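PDB 6MT7: long form salivary protein D7L, which binds and sequesters cysteinyl leukotrienes and a thromboxane A2 analogue, blunting host defences against sand fly blood feeding and inhibiting platelet aggregation induced by low concentrations of collagen. Local coordinates for residues Q19-G24 with H176-N181; F15-R20 with W50-L55; A25-E30 with E40-Y45. All coordinates share one frame; numbering follows the deposited sequence.

Contact 1: residues Q19-G24 with H176-N181; sequences QRQSEG and HFRNLN. With TRT (fragment of triton X-100), chain C.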
loop_
_atom_site.group_PDB
_atom_site.type_symbol
_atom_site.label_atom_id
_atom_site.label_comp_id
_atom_site.label_asym_id
_atom_site.label_seq_id
_atom_site.Cartn_x
_atom_site.Cartn_y
_atom_site.Cartn_z
ATOM N N GLN A 19 5.100 -5.756 5.670
ATOM C CA GLN A 19 5.440 -6.762 6.674
ATOM C C GLN A 19 5.594 -8.134 6.041
ATOM O O GLN A 19 6.478 -8.912 6.429
ATOM C CB GLN A 19 4.367 -6.806 7.751
ATOM C CG GLN A 19 4.446 -5.650 8.720
ATOM C CD GLN A 19 3.169 -5.503 9.517
ATOM O OE1 GLN A 19 2.381 -6.449 9.635
ATOM N NE2 GLN A 19 2.947 -4.312 10.055
ATOM N N ARG A 20 4.739 -8.457 5.070
ATOM C CA ARG A 20 4.889 -9.747 4.406
ATOM C C ARG A 20 6.166 -9.800 3.583
ATOM O O ARG A 20 6.807 -10.853 3.495
ATOM C CB ARG A 20 3.667 -10.032 3.537
ATOM C CG ARG A 20 2.436 -10.386 4.366
ATOM C CD ARG A 20 1.456 -11.173 3.555
ATOM N NE ARG A 20 0.213 -11.437 4.271
ATOM C CZ ARG A 20 -0.015 -12.525 4.996
ATOM N NH1 ARG A 20 0.931 -13.452 5.110
ATOM N NH2 ARG A 20 -1.195 -12.692 5.583
ATOM N N GLN A 21 6.564 -8.682 2.986
ATOM C CA GLN A 21 7.789 -8.681 2.203
ATOM C C GLN A 21 9.043 -8.764 3.066
ATOM O O GLN A 21 10.119 -9.036 2.529
ATOM C CB GLN A 21 7.805 -7.449 1.292
ATOM C CG GLN A 21 6.652 -7.546 0.279
ATOM C CD GLN A 21 6.594 -6.436 -0.753
ATOM O OE1 GLN A 21 7.390 -5.482 -0.735
ATOM N NE2 GLN A 21 5.633 -6.554 -1.667
ATOM N N SER A 22 8.930 -8.575 4.381
ATOM C CA SER A 22 10.054 -8.722 5.307
ATOM C C SER A 22 9.691 -9.651 6.459
ATOM O O SER A 22 10.079 -9.419 7.605
ATOM C CB SER A 22 10.505 -7.369 5.860
ATOM O OG SER A 22 10.914 -6.479 4.825
ATOM N N GLU A 23 8.962 -10.726 6.176
ATOM C CA GLU A 23 8.358 -11.497 7.263
ATOM C C GLU A 23 9.377 -12.271 8.095
ATOM O O GLU A 23 9.047 -12.687 9.212
ATOM C CB GLU A 23 7.319 -12.463 6.702
ATOM C CG GLU A 23 7.889 -13.489 5.732
ATOM C CD GLU A 23 6.809 -14.341 5.112
ATOM O OE1 GLU A 23 5.652 -14.231 5.574
ATOM O OE2 GLU A 23 7.107 -15.107 4.164
ATOM N N GLY A 24 10.589 -12.481 7.582
ATOM C CA GLY A 24 11.653 -13.128 8.326
ATOM C C GLY A 24 12.518 -12.197 9.148
ATOM O O GLY A 24 13.539 -12.628 9.699
ATOM N N HIS A 176 2.877 0.526 -10.603
ATOM C CA HIS A 176 4.099 0.116 -11.291
ATOM C C HIS A 176 5.096 -0.567 -10.362
ATOM O O HIS A 176 5.879 -1.410 -10.817
ATOM C CB HIS A 176 4.778 1.327 -11.939
ATOM C CG HIS A 176 4.128 1.795 -13.204
ATOM N ND1 HIS A 176 2.812 2.207 -13.261
ATOM C CD2 HIS A 176 4.623 1.945 -14.458
ATOM C CE1 HIS A 176 2.520 2.572 -14.498
ATOM N NE2 HIS A 176 3.602 2.426 -15.243
ATOM N N PHE A 177 5.108 -0.207 -9.082
ATOM C CA PHE A 177 6.140 -0.681 -8.168
ATOM C C PHE A 177 5.766 -1.968 -7.445
ATOM O O PHE A 177 6.548 -2.427 -6.601
ATOM C CB PHE A 177 6.470 0.402 -7.127
ATOM C CG PHE A 177 5.307 0.776 -6.254
ATOM C CD1 PHE A 177 4.961 0.006 -5.156
ATOM C CD2 PHE A 177 4.563 1.910 -6.528
ATOM C CE1 PHE A 177 3.885 0.350 -4.360
ATOM C CE2 PHE A 177 3.497 2.257 -5.730
ATOM C CZ PHE A 177 3.158 1.479 -4.649
ATOM N N ARG A 178 4.593 -2.537 -7.721
ATOM C CA ARG A 178 4.143 -3.749 -7.037
ATOM C C ARG A 178 5.170 -4.872 -7.167
ATOM O O ARG A 178 5.706 -5.129 -8.249
ATOM C CB ARG A 178 2.784 -4.180 -7.595
ATOM C CG ARG A 178 2.076 -5.285 -6.818
ATOM C CD ARG A 178 1.528 -4.766 -5.492
ATOM N NE ARG A 178 0.469 -5.634 -4.992
ATOM C CZ ARG A 178 0.606 -6.440 -3.942
ATOM N NH1 ARG A 178 1.748 -6.468 -3.275
ATOM N NH2 ARG A 178 -0.406 -7.209 -3.546
ATOM N N ASN A 179 5.464 -5.516 -6.038
ATOM C CA ASN A 179 6.455 -6.578 -5.939
ATOM C C ASN A 179 5.689 -7.858 -5.654
ATOM O O ASN A 179 5.141 -8.032 -4.560
ATOM C CB ASN A 179 7.469 -6.261 -4.838
ATOM C CG ASN A 179 8.526 -7.343 -4.661
ATOM O OD1 ASN A 179 8.358 -8.485 -5.091
ATOM N ND2 ASN A 179 9.623 -6.986 -3.998
ATOM N N LEU A 180 5.639 -8.749 -6.643
ATOM C CA LEU A 180 5.032 -10.059 -6.470
ATOM C C LEU A 180 6.070 -11.176 -6.569
ATOM O O LEU A 180 5.711 -12.320 -6.857
ATOM C CB LEU A 180 3.916 -10.259 -7.493
ATOM C CG LEU A 180 2.744 -9.262 -7.447
ATOM C CD1 LEU A 180 1.630 -9.667 -8.421
ATOM C CD2 LEU A 180 2.184 -9.081 -6.030
ATOM N N ASN A 181 7.341 -10.853 -6.310
ATOM C CA ASN A 181 8.427 -11.809 -6.525
ATOM C C ASN A 181 8.221 -13.085 -5.717
ATOM O O ASN A 181 8.438 -14.191 -6.228
ATOM C CB ASN A 181 9.775 -11.191 -6.155
ATOM C CG ASN A 181 10.147 -9.977 -7.005
ATOM O OD1 ASN A 181 9.602 -9.743 -8.085
ATOM N ND2 ASN A 181 11.097 -9.206 -6.511
HETATM C C25 TRT C . -1.253 -8.146 12.691
HETATM O O24 TRT C . -1.388 -6.796 12.259
HETATM C C23 TRT C . -0.276 -5.972 12.609
HETATM C C22 TRT C . -0.380 -4.699 11.778
HETATM O O21 TRT C . 0.563 -3.705 12.181
HETATM C C20 TRT C . 0.338 -2.536 11.401
HETATM C C19 TRT C . 1.200 -1.403 11.925
HETATM O O18 TRT C . 2.482 -1.468 11.306
HETATM C C17 TRT C . 3.490 -1.328 12.286
HETATM C C16 TRT C . 4.130 0.043 12.197
HETATM O O15 TRT C . 5.107 0.083 11.151
HETATM C C12 TRT C . 5.490 1.309 10.636
HETATM C C13 TRT C . 5.387 2.461 11.409
HETATM C C14 TRT C . 5.772 3.701 10.888
HETATM C C11 TRT C . 5.976 1.400 9.338
HETATM C C10 TRT C . 6.363 2.632 8.820
HETATM C C9 TRT C . 6.263 3.789 9.582
HETATM C C6 TRT C . 6.680 5.101 8.982
HETATM C C8 TRT C . 8.058 5.413 9.555
HETATM C C7 TRT C . 6.836 4.947 7.473
HETATM C C5 TRT C . 5.711 6.229 9.402
HETATM C C1 TRT C . 4.279 6.371 8.836
HETATM C C2 TRT C . 3.488 5.076 8.694
HETATM C C4 TRT C . 3.510 7.270 9.794
HETATM C C3 TRT C . 4.231 7.084 7.491
HETATM O O HOH W 1 4.442 -4.740 -3.376
#
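Gln21, near the C-terminal end of helix 8-21, reaches across to Asn179 and Arg178 in a loop whose local shape is an Asx turn. The helix belongs to the odorant-binding-protein-like part of the chain, and the loop runs between helix 159-164 and helix 187-196, so the contact is a small, partly buried seam between sequence-distant parts of the fold. Van der Waals contact is limited. CG of Gln21 is anti to its own carbonyl carbon (chi1 -64°) and the chain beyond it is extended, which delivers NE2 to 3.7 Å from Asn179 CB; the two amide planes are turned 50° apart. The same NE2 lies 3.3 Å from Asn179 O, but the angle is too poor for a hydrogen bond. The polar link is therefore made by one water, which accepts from Gln21 NE2 at 2.8 Å, from the backbone Asn179 N at 3.0 Å and from Arg178 NH1 at 3.2 Å. It lies in the plane of the guanidinium, at its edge. That group is further fixed by Arg178 NH2 bonding to Tyr165 O and by CD2 of Leu180 packing over the centre of one face. Two residues before Gln21, the ligand-facing Gln19 donates through NE2 to O21 of the bound Triton fragment, 3.3 Å and nearly straight (166°), and Tyr45 OH is hydrogen-bonded to the same NE2. Within the loop, the Asx turn is closed by Asn181 N donating to Asn179 OD1 at 2.9 Å.

Contact 2: residues F15-R20 with W50-L55; sequences FRTCQR and WLHLGL. With TRT (fragment of triton X-100), chain C.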
loop_
_atom_site.group_PDB
_atom_site.type_symbol
_atom_site.label_atom_id
_atom_site.label_comp_id
_atom_site.label_asym_id
_atom_site.label_seq_id
_atom_site.Cartn_x
_atom_site.Cartn_y
_atom_site.Cartn_z
ATOM N N PHE A 15 1.028 -1.223 5.347
ATOM C CA PHE A 15 1.733 -1.857 6.462
ATOM C C PHE A 15 1.826 -3.366 6.266
ATOM O O PHE A 15 2.899 -3.968 6.397
ATOM C CB PHE A 15 1.023 -1.572 7.786
ATOM C CG PHE A 15 1.061 -0.139 8.213
ATOM C CD1 PHE A 15 2.269 0.520 8.417
ATOM C CD2 PHE A 15 -0.124 0.539 8.450
ATOM C CE1 PHE A 15 2.287 1.848 8.837
ATOM C CE2 PHE A 15 -0.112 1.861 8.868
ATOM C CZ PHE A 15 1.084 2.517 9.055
ATOM N N ARG A 16 0.701 -3.998 5.964
ATOM C CA ARG A 16 0.674 -5.455 5.933
ATOM C C ARG A 16 1.489 -6.001 4.769
ATOM O O ARG A 16 2.229 -6.982 4.926
ATOM C CB ARG A 16 -0.771 -5.938 5.860
ATOM C CG ARG A 16 -1.600 -5.593 7.107
ATOM C CD ARG A 16 -1.263 -6.520 8.290
ATOM N NE ARG A 16 -1.533 -7.920 7.967
ATOM C CZ ARG A 16 -0.653 -8.907 8.134
ATOM N NH1 ARG A 16 0.551 -8.645 8.629
ATOM N NH2 ARG A 16 -0.973 -10.157 7.807
ATOM N N THR A 17 1.378 -5.376 3.597
ATOM C CA THR A 17 2.149 -5.839 2.446
ATOM C C THR A 17 3.643 -5.748 2.721
ATOM O O THR A 17 4.399 -6.690 2.430
ATOM C CB THR A 17 1.759 -5.022 1.214
ATOM O OG1 THR A 17 0.388 -5.295 0.906
ATOM C CG2 THR A 17 2.638 -5.354 -0.003
ATOM N N CYS A 18 4.083 -4.633 3.304
ATOM C CA CYS A 18 5.500 -4.485 3.608
ATOM C C CYS A 18 5.962 -5.454 4.692
ATOM O O CYS A 18 7.111 -5.913 4.654
ATOM C CB CYS A 18 5.776 -3.036 4.000
ATOM S SG CYS A 18 5.566 -1.998 2.534
ATOM N N GLN A 19 5.100 -5.756 5.670
ATOM C CA GLN A 19 5.440 -6.762 6.674
ATOM C C GLN A 19 5.594 -8.134 6.041
ATOM O O GLN A 19 6.478 -8.912 6.429
ATOM C CB GLN A 19 4.367 -6.806 7.751
ATOM C CG GLN A 19 4.446 -5.650 8.720
ATOM C CD GLN A 19 3.169 -5.503 9.517
ATOM O OE1 GLN A 19 2.381 -6.449 9.635
ATOM N NE2 GLN A 19 2.947 -4.312 10.055
ATOM N N ARG A 20 4.739 -8.457 5.070
ATOM C CA ARG A 20 4.889 -9.747 4.406
ATOM C C ARG A 20 6.166 -9.800 3.583
ATOM O O ARG A 20 6.807 -10.853 3.495
ATOM C CB ARG A 20 3.667 -10.032 3.537
ATOM C CG ARG A 20 2.436 -10.386 4.366
ATOM C CD ARG A 20 1.456 -11.173 3.555
ATOM N NE ARG A 20 0.213 -11.437 4.271
ATOM C CZ ARG A 20 -0.015 -12.525 4.996
ATOM N NH1 ARG A 20 0.931 -13.452 5.110
ATOM N NH2 ARG A 20 -1.195 -12.692 5.583
ATOM N N TRP A 50 6.653 3.828 3.207
ATOM C CA TRP A 50 6.537 5.143 2.567
ATOM C C TRP A 50 6.131 4.992 1.109
ATOM O O TRP A 50 5.239 5.700 0.621
ATOM C CB TRP A 50 7.856 5.911 2.640
ATOM C CG TRP A 50 8.207 6.562 3.936
ATOM C CD1 TRP A 50 9.323 6.320 4.686
ATOM C CD2 TRP A 50 7.488 7.605 4.613
ATOM N NE1 TRP A 50 9.336 7.129 5.794
ATOM C CE2 TRP A 50 8.223 7.930 5.773
ATOM C CE3 TRP A 50 6.296 8.293 4.354
ATOM C CZ2 TRP A 50 7.799 8.911 6.680
ATOM C CZ3 TRP A 50 5.875 9.263 5.261
ATOM C CH2 TRP A 50 6.631 9.562 6.406
ATOM N N LEU A 51 6.762 4.050 0.405
ATOM C CA LEU A 51 6.456 3.825 -1.004
ATOM C C LEU A 51 5.025 3.328 -1.181
ATOM O O LEU A 51 4.281 3.824 -2.037
ATOM C CB LEU A 51 7.449 2.815 -1.593
ATOM C CG LEU A 51 7.201 2.293 -3.013
ATOM C CD1 LEU A 51 7.366 3.398 -4.031
ATOM C CD2 LEU A 51 8.152 1.119 -3.322
ATOM N N HIS A 52 4.624 2.339 -0.381
ATOM C CA HIS A 52 3.320 1.720 -0.575
ATOM C C HIS A 52 2.171 2.585 -0.076
ATOM O O HIS A 52 1.013 2.323 -0.438
ATOM C CB HIS A 52 3.300 0.340 0.091
ATOM C CG HIS A 52 4.023 -0.701 -0.708
ATOM N ND1 HIS A 52 5.386 -0.666 -0.906
ATOM C CD2 HIS A 52 3.568 -1.776 -1.399
ATOM C CE1 HIS A 52 5.745 -1.682 -1.671
ATOM N NE2 HIS A 52 4.660 -2.376 -1.976
ATOM N N LEU A 53 2.460 3.608 0.738
ATOM C CA LEU A 53 1.472 4.623 1.079
ATOM C C LEU A 53 1.286 5.661 -0.020
ATOM O O LEU A 53 0.371 6.486 0.083
ATOM C CB LEU A 53 1.871 5.346 2.366
ATOM C CG LEU A 53 1.737 4.561 3.676
ATOM C CD1 LEU A 53 2.439 5.284 4.813
ATOM C CD2 LEU A 53 0.266 4.338 4.007
ATOM N N GLY A 54 2.135 5.659 -1.044
ATOM C CA GLY A 54 2.083 6.700 -2.054
ATOM C C GLY A 54 2.812 7.964 -1.680
ATOM O O GLY A 54 2.554 9.022 -2.273
ATOM N N LEU A 55 3.748 7.886 -0.733
ATOM C CA LEU A 55 4.377 9.079 -0.178
ATOM C C LEU A 55 5.865 9.169 -0.500
ATOM O O LEU A 55 6.563 10.013 0.070
ATOM C CB LEU A 55 4.144 9.114 1.332
ATOM C CG LEU A 55 2.657 9.206 1.665
ATOM C CD1 LEU A 55 2.460 9.100 3.170
ATOM C CD2 LEU A 55 2.083 10.531 1.123
HETATM C C25 TRT C . -1.253 -8.146 12.691
HETATM O O24 TRT C . -1.388 -6.796 12.259
HETATM C C23 TRT C . -0.276 -5.972 12.609
HETATM C C22 TRT C . -0.380 -4.699 11.778
HETATM O O21 TRT C . 0.563 -3.705 12.181
HETATM C C20 TRT C . 0.338 -2.536 11.401
HETATM C C19 TRT C . 1.200 -1.403 11.925
HETATM O O18 TRT C . 2.482 -1.468 11.306
HETATM C C17 TRT C . 3.490 -1.328 12.286
HETATM C C16 TRT C . 4.130 0.043 12.197
HETATM O O15 TRT C . 5.107 0.083 11.151
HETATM C C12 TRT C . 5.490 1.309 10.636
HETATM C C13 TRT C . 5.387 2.461 11.409
HETATM C C14 TRT C . 5.772 3.701 10.888
HETATM C C11 TRT C . 5.976 1.400 9.338
HETATM C C10 TRT C . 6.363 2.632 8.820
HETATM C C9 TRT C . 6.263 3.789 9.582
HETATM C C6 TRT C . 6.680 5.101 8.982
HETATM C C8 TRT C . 8.058 5.413 9.555
HETATM C C7 TRT C . 6.836 4.947 7.473
HETATM C C5 TRT C . 5.711 6.229 9.402
HETATM C C1 TRT C . 4.279 6.371 8.836
HETATM C C2 TRT C . 3.488 5.076 8.694
HETATM C C4 TRT C . 3.510 7.270 9.794
HETATM C C3 TRT C . 4.231 7.084 7.491
#
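Cys18 and His52 meet because SG of the one and CG of the other each stand anti to their own carbonyl carbon (chi1 -69° and -77°), which sends sulfur and imidazole into the gap between helix 8-21 and helix 40-52. These are two helices of the odorant-binding-protein fold, and a disulfide from Cys18 to Cys48 joins them one turn before His52. The sulfur sits over the imidazole face, 4.0 Å from the ring centroid and 27° off the normal, a sulfur-aromatic contact. Thr17 adds its methyl: CG2 approaches His52 CD2 at 4.0 Å, the two side chains crossing at about a right angle, while Thr17 OG1 is held by Trp13 O. His52 ND1 is bonded to Cys48 O, which helps fix the ring's rotation, and Phe177 meets the ring edge-to-face. Just beyond, a Schellman motif ends helix 40-52, with Gly54 N bonded to Leu51 O, Leu55 N to Trp50 O and positive phi at Gly54. On the ligand side both helices line the pocket of the Triton fragment. Phe15 CE1 lies 3.4 Å from ligand C2, with C19 over one face of its ring. Trp50 receives the branched alkyl end on one face, CZ3 being 3.5 Å from C3, and Leu53 CD1 approaches that same C3 at 3.7 Å. Near the polyether, Arg16, bent at its second and third torsions, steadies the ligand-binding amide of Gln19: its NH1 donates to Gln19 OE1 at 3.0 Å, and the oxygen lies in the guanidinium plane.

Contact 3: residues A25-E30 with E40-Y45; sequences AKSLRE and EDTHCY. With TRT (fragment of triton X-100), chain C.
Ala25 and Asp41 pack side by side, the methyl CB lying 3.7 Å from OD2 and 3.8 Å from CB of the aspartate. With CG anti to its carbonyl carbon (chi1 -79°), Asp41 lays its carboxylate alongside the alanine, where a water bridges OD2 to Lys26 N. Ala25 opens a type I turn, closed by Leu28 N on Ala25 O, and leads into helix 28-32. Ser27, at the N-cap position but without a capping bond from its side chain, points its CB toward Thr42, 3.6 Å from Thr42 OG1. The two hydroxyls stand 3.9 Å apart and do not bond; each pairs instead with one oxygen of Asp39, OG with OD2 and OG1 with OD1, so this carboxylate spans the pair. Thr42 OG1 is also hydrogen-bonded to Trp31 NE1. One turn on, Tyr45 extends with CG anti to its backbone N (chi1 170°) and presents its ring edge to the Triton fragment, OH donating to O15 at 2.9 Å. Trp31 stacks on this ring; both residues probably bind thromboxane A2, as in related proteins. The contact thus sets the turn leading into helix 28-32 against the first turn of helix 40-52, with helix 8-21 beside Tyr45 and the Cys44-Cys94 disulfide tying helix 40-52 to helix 94-106.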
loop_
_atom_site.group_PDB
_atom_site.type_symbol
_atom_site.label_atom_id
_atom_site.label_comp_id
_atom_site.label_asym_id
_atom_site.label_seq_id
_atom_site.Cartn_x
_atom_site.Cartn_y
_atom_site.Cartn_z
ATOM N N ALA A 25 12.137 -10.925 9.257
ATOM C CA ALA A 25 12.960 -9.941 9.943
ATOM C C ALA A 25 12.984 -10.165 11.448
ATOM O O ALA A 25 11.956 -10.454 12.068
ATOM C CB ALA A 25 12.443 -8.533 9.657
ATOM N N LYS A 26 14.171 -9.961 12.037
ATOM C CA LYS A 26 14.334 -10.070 13.484
ATOM C C LYS A 26 13.404 -9.122 14.240
ATOM O O LYS A 26 12.909 -9.453 15.329
ATOM C CB LYS A 26 15.789 -9.776 13.844
ATOM C CG LYS A 26 16.168 -10.185 15.243
ATOM C CD LYS A 26 16.531 -11.646 15.259
ATOM C CE LYS A 26 17.310 -12.001 16.498
ATOM N NZ LYS A 26 17.303 -13.467 16.671
ATOM N N SER A 27 13.162 -7.937 13.688
ATOM C CA SER A 27 12.436 -6.896 14.400
ATOM C C SER A 27 10.950 -6.857 14.073
ATOM O O SER A 27 10.268 -5.918 14.505
ATOM C CB SER A 27 13.070 -5.528 14.126
ATOM O OG SER A 27 14.362 -5.455 14.708
ATOM N N LEU A 28 10.421 -7.868 13.369
ATOM C CA LEU A 28 8.992 -7.874 13.034
ATOM C C LEU A 28 8.113 -7.577 14.246
ATOM O O LEU A 28 7.209 -6.734 14.178
ATOM C CB LEU A 28 8.590 -9.221 12.422
ATOM C CG LEU A 28 7.103 -9.355 12.061
ATOM C CD1 LEU A 28 6.719 -8.405 10.917
ATOM C CD2 LEU A 28 6.723 -10.803 11.712
ATOM N N ARG A 29 8.356 -8.274 15.363
ATOM C CA ARG A 29 7.515 -8.083 16.543
ATOM C C ARG A 29 7.585 -6.647 17.042
ATOM O O ARG A 29 6.590 -6.109 17.546
ATOM C CB ARG A 29 7.930 -9.039 17.662
ATOM C CG ARG A 29 6.937 -9.057 18.838
ATOM C CD ARG A 29 7.321 -8.075 19.959
ATOM N NE ARG A 29 6.287 -8.022 20.994
ATOM C CZ ARG A 29 5.123 -7.393 20.881
ATOM N NH1 ARG A 29 4.806 -6.734 19.774
ATOM N NH2 ARG A 29 4.255 -7.433 21.893
ATOM N N GLU A 30 8.760 -6.019 16.934
ATOM C CA GLU A 30 8.871 -4.623 17.348
ATOM C C GLU A 30 8.008 -3.721 16.480
ATOM O O GLU A 30 7.364 -2.795 16.986
ATOM C CB GLU A 30 10.328 -4.167 17.310
ATOM C CG GLU A 30 11.210 -4.865 18.344
ATOM C CD GLU A 30 10.659 -4.781 19.761
ATOM O OE1 GLU A 30 10.754 -5.785 20.497
ATOM O OE2 GLU A 30 10.137 -3.717 20.152
ATOM N N GLU A 40 18.958 -3.179 9.351
ATOM C CA GLU A 40 18.775 -3.099 7.903
ATOM C C GLU A 40 17.367 -3.495 7.476
ATOM O O GLU A 40 16.770 -2.838 6.618
ATOM C CB GLU A 40 19.813 -3.980 7.198
ATOM C CG GLU A 40 19.710 -3.950 5.670
ATOM C CD GLU A 40 20.869 -4.697 5.025
ATOM O OE1 GLU A 40 21.961 -4.699 5.625
ATOM O OE2 GLU A 40 20.685 -5.287 3.949
ATOM N N ASP A 41 16.818 -4.578 8.039
ATOM C CA ASP A 41 15.483 -4.989 7.613
ATOM C C ASP A 41 14.441 -3.936 7.977
ATOM O O ASP A 41 13.505 -3.687 7.203
ATOM C CB ASP A 41 15.128 -6.354 8.205
ATOM C CG ASP A 41 15.791 -7.499 7.447
ATOM O OD1 ASP A 41 16.345 -7.237 6.358
ATOM O OD2 ASP A 41 15.754 -8.640 7.932
ATOM N N THR A 42 14.602 -3.285 9.133
ATOM C CA THR A 42 13.687 -2.200 9.492
ATOM C C THR A 42 13.857 -1.004 8.560
ATOM O O THR A 42 12.870 -0.359 8.179
ATOM C CB THR A 42 13.904 -1.760 10.942
ATOM O OG1 THR A 42 13.717 -2.868 11.822
ATOM C CG2 THR A 42 12.899 -0.678 11.332
ATOM N N HIS A 43 15.098 -0.681 8.184
ATOM C CA HIS A 43 15.302 0.385 7.205
ATOM C C HIS A 43 14.484 0.119 5.951
ATOM O O HIS A 43 13.791 1.006 5.453
ATOM C CB HIS A 43 16.776 0.525 6.819
ATOM C CG HIS A 43 17.700 0.765 7.974
ATOM N ND1 HIS A 43 19.065 0.593 7.875
ATOM C CD2 HIS A 43 17.462 1.164 9.247
ATOM C CE1 HIS A 43 19.627 0.874 9.037
ATOM N NE2 HIS A 43 18.677 1.220 9.888
ATOM N N CYS A 44 14.571 -1.099 5.411
ATOM C CA CYS A 44 13.893 -1.355 4.149
ATOM C C CYS A 44 12.396 -1.525 4.331
ATOM O O CYS A 44 11.626 -1.186 3.424
ATOM C CB CYS A 44 14.506 -2.572 3.455
ATOM S SG CYS A 44 16.145 -2.149 2.769
ATOM N N TYR A 45 11.962 -1.989 5.503
ATOM C CA TYR A 45 10.536 -1.992 5.815
ATOM C C TYR A 45 9.970 -0.570 5.809
ATOM O O TYR A 45 8.876 -0.322 5.272
ATOM C CB TYR A 45 10.322 -2.666 7.175
ATOM C CG TYR A 45 8.924 -2.531 7.731
ATOM C CD1 TYR A 45 7.845 -3.124 7.089
ATOM C CD2 TYR A 45 8.694 -1.825 8.907
ATOM C CE1 TYR A 45 6.550 -3.008 7.597
ATOM C CE2 TYR A 45 7.403 -1.699 9.422
ATOM C CZ TYR A 45 6.344 -2.295 8.768
ATOM O OH TYR A 45 5.074 -2.163 9.284
HETATM C C25 TRT C . -1.253 -8.146 12.691
HETATM O O24 TRT C . -1.388 -6.796 12.259
HETATM C C23 TRT C . -0.276 -5.972 12.609
HETATM C C22 TRT C . -0.380 -4.699 11.778
HETATM O O21 TRT C . 0.563 -3.705 12.181
HETATM C C20 TRT C . 0.338 -2.536 11.401
HETATM C C19 TRT C . 1.200 -1.403 11.925
HETATM O O18 TRT C . 2.482 -1.468 11.306
HETATM C C17 TRT C . 3.490 -1.328 12.286
HETATM C C16 TRT C . 4.130 0.043 12.197
HETATM O O15 TRT C . 5.107 0.083 11.151
HETATM C C12 TRT C . 5.490 1.309 10.636
HETATM C C13 TRT C . 5.387 2.461 11.409
HETATM C C14 TRT C . 5.772 3.701 10.888
HETATM C C11 TRT C . 5.976 1.400 9.338
HETATM C C10 TRT C . 6.363 2.632 8.820
HETATM C C9 TRT C . 6.263 3.789 9.582
HETATM C C6 TRT C . 6.680 5.101 8.982
HETATM C C8 TRT C . 8.058 5.413 9.555
HETATM C C7 TRT C . 6.836 4.947 7.473
HETATM C C5 TRT C . 5.711 6.229 9.402
HETATM C C1 TRT C . 4.279 6.371 8.836
HETATM C C2 TRT C . 3.488 5.076 8.694
HETATM C C4 TRT C . 3.510 7.270 9.794
HETATM C C3 TRT C . 4.231 7.084 7.491
HETATM O O HOH W 2 16.422 -8.740 10.345
#

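Overall arrangement
From the N terminus, helix 8-21 supplies the first segment of both contact 1 and contact 2, which share Gln19 and Arg20. Contact 3 comes next and closes the shortest loop, 25-30 back onto 40-45. It is nested in the loops closed by both contact 2 and contact 1, which start from the same stretch of helix 8-21 and end at 50-55 and 176-181. Contacts 2 and 3 both use helix 40-52, near opposite ends, so helices 8-21, 28-32 and 40-52 form one wall of the ligand pocket. Contact 1 ties that wall to the loop before helix 187-196. Contacts 1 and 2 also touch directly, Arg178 NH1 lying 3.6 Å from Thr17 CG2.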